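Local coordinates for protein acyltransferase (Streptococcus pneumoniae, PDB 5UG1) that probably catalyses O-acetylation of cell-wall peptidoglycan, using a catalytic triad on an atypical alpha/beta hydrolase fold, at residues Glu68-Asp73 / Val105-Ala110; Gln129-Lys132 / Ile137-Gly140. All coordinates share one frame; numbering follows the deposited sequence.

Contact 1 of 2, residues Glu68-Asp73 / Val105-Ala110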
loop_
_atom_site.group_PDB
_atom_site.type_symbol
_atom_site.label_atom_id
_atom_site.label_comp_id
_atom_site.label_asym_id
_atom_site.label_seq_id
_atom_site.Cartn_x
_atom_site.Cartn_y
_atom_site.Cartn_z
ATOM N N GLU A 68 1.845 -5.396 14.752
ATOM C CA GLU A 68 1.529 -6.537 15.610
ATOM C C GLU A 68 0.122 -7.072 15.356
ATOM O O GLU A 68 -0.093 -8.290 15.360
ATOM C CB GLU A 68 1.703 -6.150 17.081
ATOM C CG GLU A 68 1.560 -7.318 18.055
ATOM C CD GLU A 68 0.125 -7.524 18.555
ATOM O OE1 GLU A 68 -0.702 -6.580 18.458
ATOM O OE2 GLU A 68 -0.164 -8.635 19.060
ATOM N N ASN A 69 -0.851 -6.184 15.124
ATOM C CA ASN A 69 -2.242 -6.589 14.942
ATOM C C ASN A 69 -2.597 -6.834 13.477
ATOM O O ASN A 69 -3.752 -6.618 13.083
ATOM C CB ASN A 69 -3.182 -5.547 15.552
ATOM C CG ASN A 69 -4.525 -6.144 15.982
ATOM O OD1 ASN A 69 -4.618 -7.330 16.293
ATOM N ND2 ASN A 69 -5.569 -5.319 15.997
ATOM N N TYR A 70 -1.642 -7.293 12.656
ATOM C CA TYR A 70 -1.873 -7.329 11.209
ATOM C C TYR A 70 -3.041 -8.237 10.841
ATOM O O TYR A 70 -3.807 -7.920 9.921
ATOM C CB TYR A 70 -0.614 -7.776 10.464
ATOM C CG TYR A 70 -0.265 -9.217 10.700
ATOM C CD1 TYR A 70 0.543 -9.580 11.770
ATOM C CD2 TYR A 70 -0.743 -10.226 9.860
ATOM C CE1 TYR A 70 0.862 -10.902 12.006
ATOM C CE2 TYR A 70 -0.433 -11.547 10.088
ATOM C CZ TYR A 70 0.369 -11.881 11.166
ATOM O OH TYR A 70 0.702 -13.195 11.418
ATOM N N LYS A 71 -3.184 -9.383 11.523
ATOM C CA LYS A 71 -4.264 -10.308 11.182
ATOM C C LYS A 71 -5.619 -9.604 11.247
ATOM O O LYS A 71 -6.335 -9.512 10.241
ATOM C CB LYS A 71 -4.243 -11.522 12.108
ATOM C CG LYS A 71 -3.291 -12.624 11.722
ATOM C CD LYS A 71 -3.309 -13.720 12.808
ATOM C CE LYS A 71 -2.302 -14.835 12.544
ATOM N NZ LYS A 71 -2.137 -15.697 13.746
ATOM N N ASP A 72 -5.970 -9.062 12.419
ATOM C CA ASP A 72 -7.253 -8.380 12.560
ATOM C C ASP A 72 -7.330 -7.151 11.661
ATOM O O ASP A 72 -8.371 -6.888 11.054
ATOM C CB ASP A 72 -7.501 -7.990 14.015
ATOM C CG ASP A 72 -7.829 -9.190 14.894
ATOM O OD1 ASP A 72 -8.026 -10.297 14.353
ATOM O OD2 ASP A 72 -7.898 -9.028 16.129
ATOM N N ASP A 73 -6.237 -6.392 11.551
ATOM C CA ASP A 73 -6.284 -5.155 10.770
ATOM C C ASP A 73 -6.554 -5.432 9.293
ATOM O O ASP A 73 -7.377 -4.751 8.669
ATOM C CB ASP A 73 -4.986 -4.356 10.944
ATOM C CG ASP A 73 -5.036 -3.401 12.152
ATOM O OD1 ASP A 73 -6.130 -2.882 12.466
ATOM O OD2 ASP A 73 -3.991 -3.170 12.797
ATOM N N VAL A 105 6.342 -8.232 10.416
ATOM C CA VAL A 105 6.140 -7.552 9.143
ATOM C C VAL A 105 6.122 -8.564 8.017
ATOM O O VAL A 105 5.314 -8.467 7.086
ATOM C CB VAL A 105 7.222 -6.484 8.915
ATOM C CG1 VAL A 105 7.030 -5.858 7.559
ATOM C CG2 VAL A 105 7.153 -5.420 9.999
ATOM N N GLU A 106 7.005 -9.560 8.093
ATOM C CA GLU A 106 7.031 -10.606 7.084
ATOM C C GLU A 106 5.721 -11.374 7.088
ATOM O O GLU A 106 5.106 -11.570 6.037
ATOM C CB GLU A 106 8.228 -11.531 7.322
ATOM C CG GLU A 106 9.569 -10.907 6.890
ATOM C CD GLU A 106 9.574 -10.574 5.405
ATOM O OE1 GLU A 106 9.517 -11.514 4.590
ATOM O OE2 GLU A 106 9.604 -9.381 5.042
ATOM N N LYS A 107 5.259 -11.781 8.275
ATOM C CA LYS A 107 3.960 -12.440 8.378
ATOM C C LYS A 107 2.847 -11.560 7.818
ATOM O O LYS A 107 1.937 -12.055 7.145
ATOM C CB LYS A 107 3.673 -12.817 9.836
ATOM C CG LYS A 107 4.415 -14.074 10.338
ATOM C CD LYS A 107 4.283 -14.238 11.867
ATOM C CE LYS A 107 5.049 -15.439 12.395
ATOM N NZ LYS A 107 4.559 -15.854 13.745
ATOM N N ALA A 108 2.904 -10.249 8.065
ATOM C CA ALA A 108 1.853 -9.365 7.558
ATOM C C ALA A 108 1.846 -9.350 6.037
ATOM O O ALA A 108 0.796 -9.512 5.404
ATOM C CB ALA A 108 2.025 -7.949 8.112
ATOM N N ALA A 109 3.017 -9.166 5.433
ATOM C CA ALA A 109 3.117 -9.229 3.982
ATOM C C ALA A 109 2.550 -10.541 3.461
ATOM O O ALA A 109 1.785 -10.551 2.498
ATOM C CB ALA A 109 4.576 -9.054 3.544
ATOM N N ALA A 110 2.904 -11.661 4.100
ATOM C CA ALA A 110 2.424 -12.961 3.633
ATOM C C ALA A 110 0.907 -13.057 3.714
ATOM O O ALA A 110 0.257 -13.567 2.793
ATOM C CB ALA A 110 3.073 -14.088 4.443
#
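The phenol oxygen of Tyr-70 finds no hydrogen-bond partner in 105-110 and rests instead on the aliphatic part of Lys-107, its OH 3.4 Å from Lys-107 CB. The lysine chain crosses the phenol end at a slant, with CD 3.8 Å from the same OH, and then runs on extended, so that its ammonium group is carried away from the ring. Further in, the ring lays one face against the helix backbone: Ala-108 CA stands 4.0 Å from the ring centroid, 29° off the normal, a CH-pi contact, while Lys-107 C lies over the rim of that face. At the root of the side chain the packing is purely apolar, with Tyr-70 CB 3.5 Å from Ala-108 CB. The ring reaches this position because CG sits between the backbone N and the carbonyl carbon (chi1 69°), a setting usually disfavoured within helices but tolerated here, probably because Tyr-70 opens its helix. Lys-71 CB lies on the opposite face, toward the rim. Ile-104 and Tyr-111 also touch Tyr-70, so one aromatic residue spans two turns of its neighbour. The case illustrates how a large ring fits against a helix through a small alanine: helices 70-80 and 102-118 are the connections of successive beta-alpha-beta crossovers, packed side by side along the parallel sheet of this alpha/beta fold.

Contact 2 of 2, residues Gln129-Lys132 / Ile137-Gly140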
loop_
_atom_site.group_PDB
_atom_site.type_symbol
_atom_site.label_atom_id
_atom_site.label_comp_id
_atom_site.label_asym_id
_atom_site.label_seq_id
_atom_site.Cartn_x
_atom_site.Cartn_y
_atom_site.Cartn_z
ATOM N N GLN A 129 8.287 -7.730 -1.787
ATOM C CA GLN A 129 9.095 -8.539 -2.691
ATOM C C GLN A 129 10.059 -7.682 -3.501
ATOM O O GLN A 129 11.229 -8.048 -3.659
ATOM C CB GLN A 129 8.191 -9.352 -3.614
ATOM C CG GLN A 129 8.919 -10.018 -4.763
ATOM C CD GLN A 129 8.012 -10.954 -5.539
ATOM O OE1 GLN A 129 6.797 -10.754 -5.592
ATOM N NE2 GLN A 129 8.595 -11.991 -6.132
ATOM N N VAL A 130 9.591 -6.535 -4.013
ATOM C CA VAL A 130 10.434 -5.665 -4.835
ATOM C C VAL A 130 11.581 -5.085 -4.006
ATOM O O VAL A 130 12.747 -5.087 -4.434
ATOM C CB VAL A 130 9.577 -4.562 -5.486
ATOM C CG1 VAL A 130 10.442 -3.380 -5.980
ATOM C CG2 VAL A 130 8.756 -5.149 -6.637
ATOM N N ALA A 131 11.266 -4.609 -2.793
ATOM C CA ALA A 131 12.276 -4.024 -1.915
ATOM C C ALA A 131 13.420 -4.987 -1.638
ATOM O O ALA A 131 14.577 -4.569 -1.553
ATOM C CB ALA A 131 11.644 -3.602 -0.597
ATOM N N LYS A 132 13.119 -6.275 -1.472
ATOM C CA LYS A 132 14.181 -7.237 -1.211
ATOM C C LYS A 132 15.100 -7.407 -2.410
ATOM O O LYS A 132 16.237 -7.867 -2.248
ATOM C CB LYS A 132 13.590 -8.586 -0.814
ATOM C CG LYS A 132 12.820 -8.559 0.469
ATOM C CD LYS A 132 12.181 -9.911 0.720
ATOM C CE LYS A 132 11.360 -9.912 1.994
ATOM N NZ LYS A 132 10.454 -11.087 2.040
ATOM N N ILE A 137 19.032 0.470 -2.806
ATOM C CA ILE A 137 18.231 1.570 -2.274
ATOM C C ILE A 137 18.143 1.530 -0.759
ATOM O O ILE A 137 17.471 2.384 -0.170
ATOM C CB ILE A 137 16.815 1.604 -2.894
ATOM C CG1 ILE A 137 15.951 0.433 -2.404
ATOM C CG2 ILE A 137 16.900 1.653 -4.426
ATOM C CD1 ILE A 137 14.495 0.514 -2.898
ATOM N N TRP A 138 18.810 0.574 -0.102
ATOM C CA TRP A 138 18.772 0.467 1.351
ATOM C C TRP A 138 20.117 0.709 2.022
ATOM O O TRP A 138 20.164 0.799 3.252
ATOM C CB TRP A 138 18.244 -0.912 1.773
ATOM C CG TRP A 138 16.914 -1.207 1.161
ATOM C CD1 TRP A 138 16.634 -2.143 0.200
ATOM C CD2 TRP A 138 15.681 -0.525 1.432
ATOM N NE1 TRP A 138 15.296 -2.090 -0.133
ATOM C CE2 TRP A 138 14.691 -1.109 0.612
ATOM C CE3 TRP A 138 15.316 0.512 2.301
ATOM C CZ2 TRP A 138 13.370 -0.692 0.635
ATOM C CZ3 TRP A 138 14.009 0.920 2.322
ATOM C CH2 TRP A 138 13.048 0.322 1.489
ATOM N N ALA A 139 21.201 0.819 1.261
ATOM C CA ALA A 139 22.497 1.120 1.855
ATOM C C ALA A 139 22.417 2.430 2.623
ATOM O O ALA A 139 21.907 3.428 2.105
ATOM C CB ALA A 139 23.572 1.214 0.776
ATOM N N GLY A 140 22.896 2.415 3.867
ATOM C CA GLY A 140 22.940 3.602 4.689
ATOM C C GLY A 140 21.608 4.087 5.208
ATOM O O GLY A 140 21.534 5.205 5.717
#
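Helix 127-132 and the irregular segment that follows it face one another without pairing as strands or helices, their closest CA atoms, those of Ala-131 and Ile-137, being 8.2 Å apart. A single side chain bridges this interval. The indole of Trp-138 turns its pyrrole edge to the helix and gives NE1 to the carbonyl oxygen of Ala-131, with NE1 2.9 Å from O. The bond is somewhat bent, 147° at the hydrogen. NE1 approaches from a position tilted 34° from the carbonyl plane. Beside it the benzene half of the indole meets the alanine methyl, Trp-138 CZ2 lying 3.6 Å from Ala-131 CB. Bond and apolar contact thus hold adjoining parts of the ring system at one residue, which probably limits its rotation, and the bond satisfies a buried indole N-H. Ile-137 CG1 covers part of one ring face, 3.4 Å above the plane of Trp-138 and toward its rim. Tyr-93, which also touches Ala-131, meets the indole with ring planes inclined at about 40°, and Phe-146 packs against it as well. Trp-138 O accepts a bond from the Thr-141 side chain, just ahead of Asp-142. The example shows a tryptophan tying a helix to the loop that leads into the Asp-X-X-His segment, with Asp-142 and His-145 probably completing a catalytic triad with Ser-12, as in SGNH hydrolases.

Followed from the N terminus, the two contacts come in series. Contact 1 closes a loop of 31 residues between 68-73 and 105-110, holding most of helix 70-80, strand 86-90 and the start of helix 102-118. The chain then passes through edge strand 122-125 into helix 127-132, where contact 2 closes a much shorter loop of four intervening residues. Neither encloses nor crosses the other. Their centres are 20 Å apart, yet a salt bridge joins them directly, Glu-106 OE1 to Lys-132 NZ at 2.8 Å, and Asn-128 bonds to both charged groups. The bridge ties helix 102-118 to helix 127-132; contact 1 adds helix 70-80, and contact 2 the loop before helix 150-171.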